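Folylpolyglutamate synthase/dihydrofolate synthase (Thermotoga maritima, PDB 1O5Z) probably catalyses the ATP-dependent addition of L-glutamate to dihydropteroate and to tetrahydrofolate polyglutamates, in folate biosynthesis. Local coordinates at residues 31-41 against 127-135. Residues are numbered along the deposited sequence; the frame is centred on the assembly and turned at random.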
ATOM      1  N   VAL A  31       4.020 -17.470  14.092  1.00 57.00           N
ATOM      2  CA  VAL A  31       4.612 -17.814  12.756  1.00 56.75           C
ATOM      3  C   VAL A  31       6.168 -17.693  12.727  1.00 56.03           C
ATOM      4  O   VAL A  31       6.701 -16.592  12.865  1.00 56.65           O
ATOM      5  CB  VAL A  31       4.037 -16.958  11.581  1.00 57.92           C
ATOM      6  CG1 VAL A  31       4.722 -17.330  10.233  1.00 57.75           C
ATOM      7  CG2 VAL A  31       2.458 -17.055  11.475  1.00 59.37           C
ATOM      8  N   LYS A  32       6.877 -18.817  12.539  1.00 54.04           N
ATOM      9  CA  LYS A  32       8.332 -18.807  12.587  1.00 52.68           C
ATOM     10  C   LYS A  32       8.764 -18.164  11.297  1.00 49.71           C
ATOM     11  O   LYS A  32       8.205 -18.454  10.266  1.00 50.08           O
ATOM     12  CB  LYS A  32       8.907 -20.200  12.625  1.00 52.40           C
ATOM     13  CG  LYS A  32       8.218 -21.173  13.544  1.00 53.66           C
ATOM     14  CD  LYS A  32       8.629 -20.985  14.941  1.00 53.34           C
ATOM     15  CE  LYS A  32       8.154 -22.121  15.781  1.00 54.51           C
ATOM     16  NZ  LYS A  32       8.981 -22.115  17.018  1.00 56.99           N
ATOM     17  N   PRO A  33       9.764 -17.324  11.281  1.00 46.81           N
ATOM     18  CA  PRO A  33      10.104 -16.711  10.014  1.00 45.44           C
ATOM     19  C   PRO A  33      10.883 -17.680   9.101  1.00 44.20           C
ATOM     20  O   PRO A  33      11.457 -18.642   9.582  1.00 44.11           O
ATOM     21  CB  PRO A  33      10.939 -15.510  10.419  1.00 45.67           C
ATOM     22  CG  PRO A  33      10.950 -15.526  11.905  1.00 47.36           C
ATOM     23  CD  PRO A  33      10.695 -16.935  12.347  1.00 47.14           C
ATOM     24  N   GLY A  34      10.878 -17.424   7.797  1.00 42.47           N
ATOM     25  CA  GLY A  34      11.583 -18.243   6.828  1.00 41.76           C
ATOM     26  C   GLY A  34      10.904 -18.227   5.475  1.00 41.48           C
ATOM     27  O   GLY A  34       9.766 -17.803   5.362  1.00 39.63           O
ATOM     28  N   LEU A  35      11.630 -18.697   4.455  1.00 42.23           N
ATOM     29  CA  LEU A  35      11.087 -18.916   3.106  1.00 43.10           C
ATOM     30  C   LEU A  35      10.750 -20.409   2.822  1.00 43.60           C
ATOM     31  O   LEU A  35      10.344 -20.759   1.709  1.00 43.49           O
ATOM     32  CB  LEU A  35      12.061 -18.418   2.057  1.00 42.76           C
ATOM     33  CG  LEU A  35      12.289 -16.912   2.060  1.00 43.84           C
ATOM     34  CD1 LEU A  35      13.278 -16.578   0.992  1.00 45.80           C
ATOM     35  CD2 LEU A  35      11.062 -16.155   1.841  1.00 43.42           C
ATOM     36  N   GLU A  36      10.866 -21.251   3.842  1.00 43.54           N
ATOM     37  CA  GLU A  36      10.729 -22.686   3.679  1.00 43.39           C
ATOM     38  C   GLU A  36       9.313 -23.090   3.382  1.00 42.78           C
ATOM     39  O   GLU A  36       9.086 -23.839   2.433  1.00 42.97           O
ATOM     40  CB  GLU A  36      11.223 -23.438   4.910  1.00 43.81           C
ATOM     41  CG  GLU A  36      12.725 -23.421   5.069  1.00 44.61           C
ATOM     42  CD  GLU A  36      13.211 -22.106   5.642  1.00 46.95           C
ATOM     43  OE1 GLU A  36      12.603 -21.650   6.630  1.00 46.87           O
ATOM     44  OE2 GLU A  36      14.188 -21.554   5.101  1.00 47.50           O
ATOM     45  N   ARG A  37       8.356 -22.593   4.152  1.00 42.27           N
ATOM     46  CA  ARG A  37       6.945 -22.929   3.868  1.00 41.87           C
ATOM     47  C   ARG A  37       6.424 -22.385   2.534  1.00 42.23           C
ATOM     48  O   ARG A  37       5.671 -23.058   1.854  1.00 41.74           O
ATOM     49  CB  ARG A  37       6.035 -22.479   4.996  1.00 41.88           C
ATOM     50  CG  ARG A  37       6.309 -23.121   6.341  1.00 40.27           C
ATOM     51  CD  ARG A  37       5.358 -22.584   7.421  1.00 42.45           C
ATOM     52  NE  ARG A  37       5.531 -21.139   7.502  1.00 41.57           N
ATOM     53  CZ  ARG A  37       6.435 -20.495   8.259  1.00 42.82           C
ATOM     54  NH1 ARG A  37       6.528 -19.172   8.174  1.00 44.32           N
ATOM     55  NH2 ARG A  37       7.192 -21.120   9.147  1.00 44.71           N
ATOM     56  N   ILE A  38       6.821 -21.173   2.156  1.00 42.52           N
ATOM     57  CA  ILE A  38       6.330 -20.558   0.918  1.00 42.65           C
ATOM     58  C   ILE A  38       6.981 -21.255  -0.290  1.00 42.40           C
ATOM     59  O   ILE A  38       6.346 -21.476  -1.305  1.00 42.09           O
ATOM     60  CB  ILE A  38       6.584 -18.998   0.891  1.00 42.97           C
ATOM     61  CG1 ILE A  38       6.018 -18.363  -0.404  1.00 42.74           C
ATOM     62  CG2 ILE A  38       8.086 -18.670   1.003  1.00 42.26           C
ATOM     63  CD1 ILE A  38       4.520 -18.508  -0.596  1.00 44.23           C
ATOM     64  N   SER A  39       8.257 -21.575  -0.177  1.00 42.59           N
ATOM     65  CA  SER A  39       8.944 -22.312  -1.225  1.00 43.14           C
ATOM     66  C   SER A  39       8.307 -23.702  -1.476  1.00 43.47           C
ATOM     67  O   SER A  39       8.105 -24.102  -2.622  1.00 43.79           O
ATOM     68  CB  SER A  39      10.413 -22.456  -0.886  1.00 43.55           C
ATOM     69  OG  SER A  39      11.005 -21.190  -0.750  1.00 44.36           O
ATOM     70  N   MET A  40       7.962 -24.406  -0.408  1.00 42.99           N
ATOM     71  CA  MET A  40       7.288 -25.687  -0.527  1.00 43.66           C
ATOM     72  C   MET A  40       5.859 -25.570  -1.082  1.00 43.40           C
ATOM     73  O   MET A  40       5.448 -26.338  -1.918  1.00 43.84           O
ATOM     74  CB  MET A  40       7.269 -26.346   0.857  1.00 43.85           C
ATOM     75  CG  MET A  40       6.737 -27.752   0.916  1.00 45.97           C
ATOM     76  SD  MET A  40       6.716 -28.441   2.600  1.00 45.12           S
ATOM     77  CE  MET A  40       8.329 -27.854   3.174  1.00 45.19           C
ATOM     78  N   LEU A  41       5.074 -24.630  -0.605  1.00 43.77           N
ATOM     79  CA  LEU A  41       3.744 -24.411  -1.182  1.00 43.85           C
ATOM     80  C   LEU A  41       3.821 -24.167  -2.686  1.00 43.52           C
ATOM     81  O   LEU A  41       3.187 -24.870  -3.466  1.00 44.55           O
ATOM     82  CB  LEU A  41       3.052 -23.228  -0.502  1.00 44.08           C
ATOM     83  CG  LEU A  41       1.674 -22.753  -0.954  1.00 44.01           C
ATOM     84  CD1 LEU A  41       0.705 -23.919  -1.021  1.00 42.89           C
ATOM     85  CD2 LEU A  41       1.151 -21.673  -0.025  1.00 43.65           C
ATOM     86  N   ILE A 127       4.720 -27.268  11.282  1.00 42.08           N
ATOM     87  CA  ILE A 127       5.982 -26.819  10.668  1.00 42.18           C
ATOM     88  C   ILE A 127       5.865 -26.559   9.186  1.00 41.43           C
ATOM     89  O   ILE A 127       6.652 -25.776   8.654  1.00 40.45           O
ATOM     90  CB  ILE A 127       7.206 -27.770  10.961  1.00 42.22           C
ATOM     91  CG1 ILE A 127       6.917 -29.220  10.544  1.00 41.90           C
ATOM     92  CG2 ILE A 127       7.639 -27.651  12.435  1.00 39.81           C
ATOM     93  CD1 ILE A 127       8.020 -30.143  10.832  1.00 41.13           C
ATOM     94  N   PHE A 128       4.875 -27.199   8.527  1.00 40.50           N
ATOM     95  CA  PHE A 128       4.685 -27.030   7.081  1.00 39.90           C
ATOM     96  C   PHE A 128       3.521 -26.131   6.736  1.00 40.11           C
ATOM     97  O   PHE A 128       3.394 -25.697   5.586  1.00 40.45           O
ATOM     98  CB  PHE A 128       4.516 -28.371   6.379  1.00 39.48           C
ATOM     99  CG  PHE A 128       5.667 -29.331   6.607  1.00 39.19           C
ATOM    100  CD1 PHE A 128       5.447 -30.598   7.118  1.00 38.76           C
ATOM    101  CD2 PHE A 128       6.968 -28.938   6.329  1.00 38.56           C
ATOM    102  CE1 PHE A 128       6.497 -31.478   7.345  1.00 38.03           C
ATOM    103  CE2 PHE A 128       8.022 -29.797   6.541  1.00 39.79           C
ATOM    104  CZ  PHE A 128       7.795 -31.072   7.055  1.00 37.25           C
ATOM    105  N   SER A 129       2.687 -25.821   7.710  1.00 39.91           N
ATOM    106  CA  SER A 129       1.467 -25.077   7.451  1.00 40.77           C
ATOM    107  C   SER A 129       1.726 -23.628   7.044  1.00 41.12           C
ATOM    108  O   SER A 129       2.318 -22.895   7.809  1.00 41.65           O
ATOM    109  CB  SER A 129       0.610 -25.116   8.704  1.00 40.77           C
ATOM    110  OG  SER A 129      -0.662 -24.593   8.429  1.00 41.22           O
ATOM    111  N   PRO A 130       1.303 -23.179   5.857  1.00 42.09           N
ATOM    112  CA  PRO A 130       1.616 -21.810   5.456  1.00 41.97           C
ATOM    113  C   PRO A 130       0.792 -20.776   6.240  1.00 42.34           C
ATOM    114  O   PRO A 130      -0.318 -21.053   6.650  1.00 42.21           O
ATOM    115  CB  PRO A 130       1.311 -21.821   3.960  1.00 41.89           C
ATOM    116  CG  PRO A 130       0.277 -22.788   3.795  1.00 40.24           C
ATOM    117  CD  PRO A 130       0.509 -23.848   4.806  1.00 42.13           C
ATOM    118  N   SER A 131       1.365 -19.605   6.468  1.00 43.53           N
ATOM    119  CA  SER A 131       0.699 -18.524   7.198  1.00 43.71           C
ATOM    120  C   SER A 131      -0.336 -17.887   6.283  1.00 44.68           C
ATOM    121  O   SER A 131      -0.381 -18.174   5.096  1.00 45.51           O
ATOM    122  CB  SER A 131       1.724 -17.463   7.631  1.00 43.76           C
ATOM    123  OG  SER A 131       2.295 -16.802   6.499  1.00 42.08           O
ATOM    124  N   PHE A 132      -1.143 -16.990   6.820  1.00 45.58           N
ATOM    125  CA  PHE A 132      -2.055 -16.207   6.002  1.00 45.80           C
ATOM    126  C   PHE A 132      -1.381 -15.619   4.781  1.00 45.57           C
ATOM    127  O   PHE A 132      -1.819 -15.787   3.615  1.00 44.70           O
ATOM    128  CB  PHE A 132      -2.634 -15.065   6.863  1.00 46.70           C
ATOM    129  CG  PHE A 132      -3.391 -14.054   6.082  1.00 47.35           C
ATOM    130  CD1 PHE A 132      -4.669 -14.347   5.603  1.00 46.89           C
ATOM    131  CD2 PHE A 132      -2.814 -12.799   5.776  1.00 48.82           C
ATOM    132  CE1 PHE A 132      -5.365 -13.405   4.846  1.00 48.56           C
ATOM    133  CE2 PHE A 132      -3.517 -11.879   5.027  1.00 49.33           C
ATOM    134  CZ  PHE A 132      -4.796 -12.181   4.571  1.00 47.89           C
ATOM    135  N   PHE A 133      -0.324 -14.874   5.047  1.00 45.95           N
ATOM    136  CA  PHE A 133       0.371 -14.132   3.983  1.00 45.07           C
ATOM    137  C   PHE A 133       1.036 -15.063   2.985  1.00 44.84           C
ATOM    138  O   PHE A 133       1.088 -14.810   1.796  1.00 46.27           O
ATOM    139  CB  PHE A 133       1.409 -13.171   4.577  1.00 44.95           C
ATOM    140  CG  PHE A 133       1.963 -12.207   3.558  1.00 46.52           C
ATOM    141  CD1 PHE A 133       1.138 -11.252   2.976  1.00 45.11           C
ATOM    142  CD2 PHE A 133       3.271 -12.305   3.124  1.00 46.11           C
ATOM    143  CE1 PHE A 133       1.639 -10.389   2.014  1.00 47.42           C
ATOM    144  CE2 PHE A 133       3.762 -11.461   2.134  1.00 46.84           C
ATOM    145  CZ  PHE A 133       2.957 -10.509   1.585  1.00 45.44           C
ATOM    146  N   GLU A 134       1.558 -16.165   3.470  1.00 44.98           N
ATOM    147  CA  GLU A 134       2.093 -17.167   2.588  1.00 44.53           C
ATOM    148  C   GLU A 134       1.033 -17.678   1.652  1.00 43.94           C
ATOM    149  O   GLU A 134       1.255 -17.772   0.450  1.00 43.99           O
ATOM    150  CB  GLU A 134       2.716 -18.300   3.402  1.00 45.16           C
ATOM    151  CG  GLU A 134       4.023 -17.782   4.035  1.00 44.60           C
ATOM    152  CD  GLU A 134       4.634 -18.698   5.051  1.00 44.98           C
ATOM    153  OE1 GLU A 134       4.018 -19.749   5.426  1.00 42.08           O
ATOM    154  OE2 GLU A 134       5.735 -18.316   5.491  1.00 45.10           O
ATOM    155  N   VAL A 135      -0.140 -17.997   2.189  1.00 43.12           N
ATOM    156  CA  VAL A 135      -1.204 -18.534   1.334  1.00 42.01           C
ATOM    157  C   VAL A 135      -1.653 -17.496   0.276  1.00 42.79           C
ATOM    158  O   VAL A 135      -1.774 -17.794  -0.896  1.00 40.52           O
ATOM    159  CB  VAL A 135      -2.386 -18.994   2.168  1.00 41.54           C
ATOM    160  CG1 VAL A 135      -3.549 -19.409   1.241  1.00 42.20           C
ATOM    161  CG2 VAL A 135      -1.986 -20.174   2.980  1.00 40.00           C
TER
HETATM  162  O   HOH W   1       7.852 -19.563   4.421  1.00 36.27           O
HETATM  163  O   HOH W   2       7.361 -16.260   4.333  1.00 42.93           O
HETATM  164  O   HOH W   3       3.815 -24.402   3.413  1.00 52.11           O
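R37 and E134 form a side-on salt bridge. R37 NE donates to the syn lone pair of E134 OE1 at 2.9 Å, 5° out of the guanidinium plane. NH1 reaches E134 OE2, also on its syn side, through a more bent bond (138°). The two flat groups are nearly coplanar. A bend at chi3 (-58°) turns the guanidinium back toward its own loop. There NH1 and NH2 both donate to K32 O, with NH1 at 2.8 Å.

E134 is held from its own side as well. S131 N donates to OE1 from above the carboxylate plane, and E134 N returns a bond to S131 OG at 3.2 Å. This is a capping box at the start of helix 132-146.

Two waters lie within hydrogen-bonding distance of both E134 OE2 and G34 O, and one of them accepts from I38 N. A third water joins R37 O to F128 O.

Apolar contacts flank the polar centre. M40 makes a Met-aromatic contact with F128; its SD lies 4.6 Å from the ring centroid, oblique to the ring. L41 CD2 meets P130 CB at 4.0 Å, and I118 and L122 of helix 105-122 also touch L41. V31 packs its two methyls on S131 CB.

With an alanine in place of R37, the buried E134 carboxylate would probably lose its countercharge and K32 O both of its side-chain donors.

The contact ties the 31-35 loop and helix 36-44 to the first turn of helix 132-146, in the Mur ligase middle domain. R37 and the S131 N-H probably keep E134 ionised and its carboxylate fixed in rotation.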